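Local coordinates for RagA protein (Porphyromonas gingivalis, PDB 6SLN), which is a TonB-dependent receptor of the bacterial outer membrane that probably takes up nutrients such as peptides through its beta-barrel, at residues N238-D243 with K890-L895; N296-W301 with M397-N402. All blocks are in the same frame, centred on the assembly; numbering follows the deposited sequence.

Interaction 1 (N238-D243 with K890-L895); sequences NMMTGD and KDKMLL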
loop_
_atom_site.group_PDB
_atom_site.type_symbol
_atom_site.label_atom_id
_atom_site.label_comp_id
_atom_site.label_asym_id
_atom_site.label_seq_id
_atom_site.Cartn_x
_atom_site.Cartn_y
_atom_site.Cartn_z
ATOM N N ASN A 238 35.140 23.527 -24.984
ATOM C CA ASN A 238 36.122 24.320 -24.262
ATOM C C ASN A 238 36.620 23.660 -22.981
ATOM O O ASN A 238 37.390 24.293 -22.244
ATOM C CB ASN A 238 35.509 25.677 -23.917
ATOM C CG ASN A 238 34.060 25.542 -23.419
ATOM O OD1 ASN A 238 33.117 25.500 -24.219
ATOM N ND2 ASN A 238 33.889 25.434 -22.099
ATOM N N MET A 239 36.189 22.430 -22.682
ATOM C CA MET A 239 36.618 21.812 -21.433
ATOM C C MET A 239 38.032 21.231 -21.567
ATOM O O MET A 239 38.487 20.849 -22.653
ATOM C CB MET A 239 35.627 20.722 -20.976
ATOM C CG MET A 239 34.190 21.209 -20.655
ATOM S SD MET A 239 34.067 22.455 -19.344
ATOM C CE MET A 239 34.730 21.515 -17.960
ATOM N N MET A 240 38.729 21.190 -20.433
ATOM C CA MET A 240 40.067 20.635 -20.382
ATOM C C MET A 240 40.056 19.179 -20.826
ATOM O O MET A 240 39.100 18.433 -20.596
ATOM C CB MET A 240 40.642 20.728 -18.966
ATOM C CG MET A 240 41.242 22.067 -18.567
ATOM S SD MET A 240 41.695 22.000 -16.822
ATOM C CE MET A 240 42.263 23.668 -16.533
ATOM N N THR A 241 41.139 18.786 -21.478
ATOM C CA THR A 241 41.381 17.391 -21.795
ATOM C C THR A 241 41.862 16.664 -20.542
ATOM O O THR A 241 41.972 17.247 -19.457
ATOM C CB THR A 241 42.398 17.275 -22.920
ATOM O OG1 THR A 241 43.616 17.898 -22.500
ATOM C CG2 THR A 241 41.880 17.951 -24.180
ATOM N N GLY A 242 42.140 15.368 -20.690
ATOM C CA GLY A 242 42.668 14.598 -19.590
ATOM C C GLY A 242 44.015 15.156 -19.185
ATOM O O GLY A 242 44.228 15.504 -18.015
ATOM N N ASP A 243 44.932 15.254 -20.154
ATOM C CA ASP A 243 46.282 15.710 -19.843
ATOM C C ASP A 243 46.241 17.080 -19.200
ATOM O O ASP A 243 46.844 17.306 -18.145
ATOM C CB ASP A 243 47.159 15.743 -21.101
ATOM C CG ASP A 243 47.570 14.358 -21.570
ATOM O OD1 ASP A 243 47.512 13.404 -20.763
ATOM O OD2 ASP A 243 47.929 14.222 -22.762
ATOM N N LYS A 890 37.686 21.225 -15.630
ATOM C CA LYS A 890 37.479 22.664 -15.664
ATOM C C LYS A 890 37.614 23.190 -17.087
ATOM O O LYS A 890 38.146 22.521 -17.976
ATOM C CB LYS A 890 38.481 23.385 -14.753
ATOM C CG LYS A 890 38.422 22.960 -13.308
ATOM C CD LYS A 890 37.253 23.625 -12.584
ATOM C CE LYS A 890 36.971 22.960 -11.235
ATOM N NZ LYS A 890 38.136 22.903 -10.296
ATOM N N ASP A 891 37.124 24.411 -17.283
ATOM C CA ASP A 891 37.289 25.109 -18.550
ATOM C C ASP A 891 38.767 25.395 -18.835
ATOM O O ASP A 891 39.522 25.792 -17.940
ATOM C CB ASP A 891 36.489 26.412 -18.525
ATOM C CG ASP A 891 36.454 27.106 -19.864
ATOM O OD1 ASP A 891 37.544 27.384 -20.418
ATOM O OD2 ASP A 891 35.336 27.395 -20.355
ATOM N N LYS A 892 39.174 25.201 -20.103
ATOM C CA LYS A 892 40.550 25.466 -20.529
ATOM C C LYS A 892 41.050 26.843 -20.099
ATOM O O LYS A 892 42.264 27.048 -20.005
ATOM C CB LYS A 892 40.677 25.357 -22.058
ATOM C CG LYS A 892 40.735 23.946 -22.618
ATOM C CD LYS A 892 40.511 23.933 -24.126
ATOM C CE LYS A 892 40.471 22.506 -24.695
ATOM N NZ LYS A 892 41.811 21.853 -24.855
ATOM N N MET A 893 40.146 27.792 -19.835
ATOM C CA MET A 893 40.577 29.134 -19.461
ATOM C C MET A 893 41.445 29.128 -18.207
ATOM O O MET A 893 42.345 29.970 -18.077
ATOM C CB MET A 893 39.355 30.035 -19.284
ATOM C CG MET A 893 38.345 29.517 -18.245
ATOM S SD MET A 893 37.389 30.808 -17.422
ATOM C CE MET A 893 36.388 31.367 -18.789
ATOM N N LEU A 894 41.227 28.182 -17.287
ATOM C CA LEU A 894 41.996 28.226 -16.049
ATOM C C LEU A 894 43.466 27.900 -16.264
ATOM O O LEU A 894 44.261 28.042 -15.330
ATOM C CB LEU A 894 41.398 27.290 -15.002
ATOM C CG LEU A 894 39.916 27.568 -14.703
ATOM C CD1 LEU A 894 39.415 26.852 -13.440
ATOM C CD2 LEU A 894 39.624 29.078 -14.635
ATOM N N LEU A 895 43.850 27.473 -17.468
ATOM C CA LEU A 895 45.261 27.272 -17.747
ATOM C C LEU A 895 45.986 28.597 -17.896
ATOM O O LEU A 895 47.205 28.641 -17.699
ATOM C CB LEU A 895 45.442 26.437 -19.012
ATOM C CG LEU A 895 44.701 25.109 -19.020
ATOM C CD1 LEU A 895 44.415 24.674 -20.453
ATOM C CD2 LEU A 895 45.514 24.074 -18.282
#
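Met239 and Asp891 face each other as the non-hydrogen-bonded pair of a single antiparallel bridge, flanked by two backbone bonds: Lys892 N to Asn238 O and Met240 N to Lys890 O, each 2.9 Å long. The bridge ties the loop after strand 218-230 to the one leading to strand 921-937; loops between these barrel strands are extracellular in this receptor family.

Met240 carries most of the apolar contact. Its CB and CG lie beside Lys890 O, and CG also passes Lys892 CA at 4.0 Å. With the chain extended beyond CG (chi2 174°, chi3 -176°), SD crosses Lys890 CB at 4.1 Å, and CE ends 3.7 Å from Leu895 CD2 and 4.0 Å from Leu894 CB, with Asp891 O also close by. Met240 and Leu895 run past one another in opposite directions, and Leu245 and Phe248 of helix 242-252 line the same methionine; a long, unbranched side chain can reach from the bridge to the leucines of the 3-10 segment.

At the other end, Asn238 ND2 makes a weak bond to Asp891 OD2 (3.0 Å), the amide and carboxylate planes 25° apart. Asp891 OD1 uses its anti lone pair to take Met893 N at 2.7 Å, an Asx turn that suits aspartate to the entry of the 3-10 segment. Lys892 lays its methylenes along Asn238 O and Met239 O and finds its counter-charge in Glu244, whereas Lys890 offers its carbonyl and CB, its NZ satisfied by Leu885 O and Asn881 O. Backbone bonding and hydrocarbon packing, not ion pairing, therefore join the two segments.

Interaction 2 (N296-W301 with M397-N402); sequences NHDADW and MPRYYN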
loop_
_atom_site.group_PDB
_atom_site.type_symbol
_atom_site.label_atom_id
_atom_site.label_comp_id
_atom_site.label_asym_id
_atom_site.label_seq_id
_atom_site.Cartn_x
_atom_site.Cartn_y
_atom_site.Cartn_z
ATOM N N ASN A 296 45.971 8.096 -21.354
ATOM C CA ASN A 296 46.494 8.147 -22.713
ATOM C C ASN A 296 45.417 8.399 -23.744
ATOM O O ASN A 296 45.725 8.842 -24.852
ATOM C CB ASN A 296 47.223 6.845 -23.036
ATOM C CG ASN A 296 48.323 6.567 -22.050
ATOM O OD1 ASN A 296 49.140 7.444 -21.759
ATOM N ND2 ASN A 296 48.329 5.368 -21.491
ATOM N N HIS A 297 44.178 8.112 -23.399
ATOM C CA HIS A 297 43.009 8.472 -24.170
ATOM C C HIS A 297 42.131 9.180 -23.165
ATOM O O HIS A 297 42.368 9.092 -21.959
ATOM C CB HIS A 297 42.321 7.203 -24.767
ATOM C CG HIS A 297 41.085 7.469 -25.579
ATOM N ND1 HIS A 297 39.821 7.139 -25.131
ATOM C CD2 HIS A 297 40.921 7.989 -26.821
ATOM C CE1 HIS A 297 38.932 7.457 -26.057
ATOM N NE2 HIS A 297 39.571 7.979 -27.089
ATOM N N ASP A 298 41.115 9.880 -23.611
ATOM C CA ASP A 298 40.174 10.293 -22.597
ATOM C C ASP A 298 38.741 10.049 -23.046
ATOM O O ASP A 298 38.396 10.115 -24.231
ATOM C CB ASP A 298 40.477 11.742 -22.097
ATOM C CG ASP A 298 40.561 12.768 -23.169
ATOM O OD1 ASP A 298 39.715 12.763 -24.084
ATOM O OD2 ASP A 298 41.440 13.638 -23.032
ATOM N N ALA A 299 37.937 9.678 -22.063
ATOM C CA ALA A 299 36.630 9.116 -22.320
ATOM C C ALA A 299 35.637 10.193 -22.742
ATOM O O ALA A 299 35.744 11.368 -22.373
ATOM C CB ALA A 299 36.118 8.378 -21.083
ATOM N N ASP A 300 34.678 9.768 -23.556
ATOM C CA ASP A 300 33.602 10.618 -24.040
ATOM C C ASP A 300 32.480 10.558 -23.007
ATOM O O ASP A 300 31.542 9.762 -23.109
ATOM C CB ASP A 300 33.152 10.132 -25.414
ATOM C CG ASP A 300 32.122 11.039 -26.054
ATOM O OD1 ASP A 300 31.464 11.800 -25.312
ATOM O OD2 ASP A 300 31.982 10.996 -27.303
ATOM N N TRP A 301 32.589 11.411 -21.979
ATOM C CA TRP A 301 31.603 11.374 -20.902
ATOM C C TRP A 301 30.224 11.834 -21.356
ATOM O O TRP A 301 29.238 11.497 -20.706
ATOM C CB TRP A 301 32.069 12.204 -19.711
ATOM C CG TRP A 301 32.889 11.422 -18.778
ATOM C CD1 TRP A 301 34.252 11.372 -18.716
ATOM C CD2 TRP A 301 32.410 10.520 -17.796
ATOM N NE1 TRP A 301 34.653 10.502 -17.733
ATOM C CE2 TRP A 301 33.536 9.959 -17.154
ATOM C CE3 TRP A 301 31.139 10.107 -17.409
ATOM C CZ2 TRP A 301 33.420 9.029 -16.131
ATOM C CZ3 TRP A 301 31.031 9.190 -16.396
ATOM C CH2 TRP A 301 32.163 8.665 -15.761
ATOM N N MET A 397 33.472 15.492 -15.323
ATOM C CA MET A 397 34.215 14.270 -15.040
ATOM C C MET A 397 35.625 14.398 -15.608
ATOM O O MET A 397 35.780 14.738 -16.791
ATOM C CB MET A 397 33.498 13.032 -15.618
ATOM C CG MET A 397 32.308 12.504 -14.777
ATOM S SD MET A 397 32.760 12.104 -13.082
ATOM C CE MET A 397 34.084 10.931 -13.241
ATOM N N PRO A 398 36.667 14.195 -14.799
ATOM C CA PRO A 398 38.021 14.089 -15.350
ATOM C C PRO A 398 38.017 13.151 -16.543
ATOM O O PRO A 398 37.476 12.055 -16.490
ATOM C CB PRO A 398 38.838 13.511 -14.190
ATOM C CG PRO A 398 38.094 13.914 -12.969
ATOM C CD PRO A 398 36.637 13.918 -13.352
ATOM N N ARG A 399 38.588 13.606 -17.645
ATOM C CA ARG A 399 38.542 12.813 -18.860
ATOM C C ARG A 399 39.449 11.587 -18.813
ATOM O O ARG A 399 39.296 10.704 -19.659
ATOM C CB ARG A 399 38.880 13.705 -20.049
ATOM C CG ARG A 399 37.666 14.302 -20.717
ATOM C CD ARG A 399 37.001 15.324 -19.830
ATOM N NE ARG A 399 35.943 16.000 -20.559
ATOM C CZ ARG A 399 34.667 15.974 -20.211
ATOM N NH1 ARG A 399 34.276 15.314 -19.121
ATOM N NH2 ARG A 399 33.786 16.607 -20.963
ATOM N N TYR A 400 40.340 11.478 -17.829
ATOM C CA TYR A 400 41.140 10.276 -17.641
ATOM C C TYR A 400 40.419 9.207 -16.836
ATOM O O TYR A 400 40.989 8.134 -16.596
ATOM C CB TYR A 400 42.477 10.603 -16.968
ATOM C CG TYR A 400 42.419 11.517 -15.757
ATOM C CD1 TYR A 400 42.029 11.044 -14.505
ATOM C CD2 TYR A 400 42.791 12.853 -15.861
ATOM C CE1 TYR A 400 42.002 11.870 -13.399
ATOM C CE2 TYR A 400 42.763 13.697 -14.762
ATOM C CZ TYR A 400 42.364 13.209 -13.530
ATOM O OH TYR A 400 42.334 14.064 -12.433
ATOM N N TYR A 401 39.195 9.480 -16.407
ATOM C CA TYR A 401 38.332 8.480 -15.800
ATOM C C TYR A 401 37.447 7.917 -16.895
ATOM O O TYR A 401 36.805 8.671 -17.632
ATOM C CB TYR A 401 37.483 9.080 -14.678
ATOM C CG TYR A 401 38.266 9.265 -13.428
ATOM C CD1 TYR A 401 39.258 8.365 -13.075
ATOM C CD2 TYR A 401 38.057 10.370 -12.620
ATOM C CE1 TYR A 401 39.997 8.538 -11.928
ATOM C CE2 TYR A 401 38.802 10.569 -11.481
ATOM C CZ TYR A 401 39.769 9.653 -11.132
ATOM O OH TYR A 401 40.491 9.847 -9.973
ATOM N N ASN A 402 37.415 6.595 -16.998
ATOM C CA ASN A 402 36.855 5.912 -18.162
ATOM C C ASN A 402 35.781 4.943 -17.709
ATOM O O ASN A 402 36.100 3.945 -17.032
ATOM C CB ASN A 402 37.952 5.172 -18.923
ATOM C CG ASN A 402 37.455 4.537 -20.202
ATOM O OD1 ASN A 402 36.436 4.922 -20.770
ATOM N ND2 ASN A 402 38.177 3.561 -20.658
#
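Met397 lies over one face of the Trp301 indole. Its CB is 3.3 Å from the centroid of the five-membered ring and almost on the ring normal, a CH-pi contact; the chain then bends at chi2 and chi3 (both -56°), curling over the six-membered ring, where SD stands 4.5 Å from the centroid as a Met-aromatic contact and CE reaches CZ2 at 3.5 Å. A flexible thioether can follow a flat surface in this way. Trp301 NE1 meanwhile gives its hydrogen to Tyr401 O (2.8 Å), which lies near the ring edge, 28° out of the plane.

That carbonyl belongs to a type I beta turn, Pro398 to Tyr401, one residue after helix 390-396; proline suits its first position. Inside the turn, Arg399 bends at chi2 (69°), bringing NH1 back to Met397 O at 2.8 Å, on a lone pair, while NH2 donates to Val394 O. The guanidinium is thus held at carbonyls of the helix end, where its positive charge would be welcome.

Backbone Ala299 N binds Arg399 O at 2.9 Å. The small Ala299 CB fits beside Tyr401 O and Asn402 OD1, which accepts a hydrogen bond from Phe404 N.

Overall arrangement
The two interactions are neighbours, their centres about 13 Å apart, and both lie on the same side of the chain's centre, about 33 and 34 Å from it. Along the sequence both segments of interaction 2 fall within the 646 residues that separate the two segments of interaction 1. They meet where helix 242-252 begins: Gly242 N lies 3.0 Å from Asp298 OD2, a probable hydrogen bond, and Gly242 O packs against Tyr400 CD2 at 3.7 Å. A carboxylate from 296-301 thus meets a backbone N-H in the first turn of the helix that 238-243 leads into. Neither interaction includes a residue of the phospholipid pocket, formed by residues such as Phe501 and Tyr525.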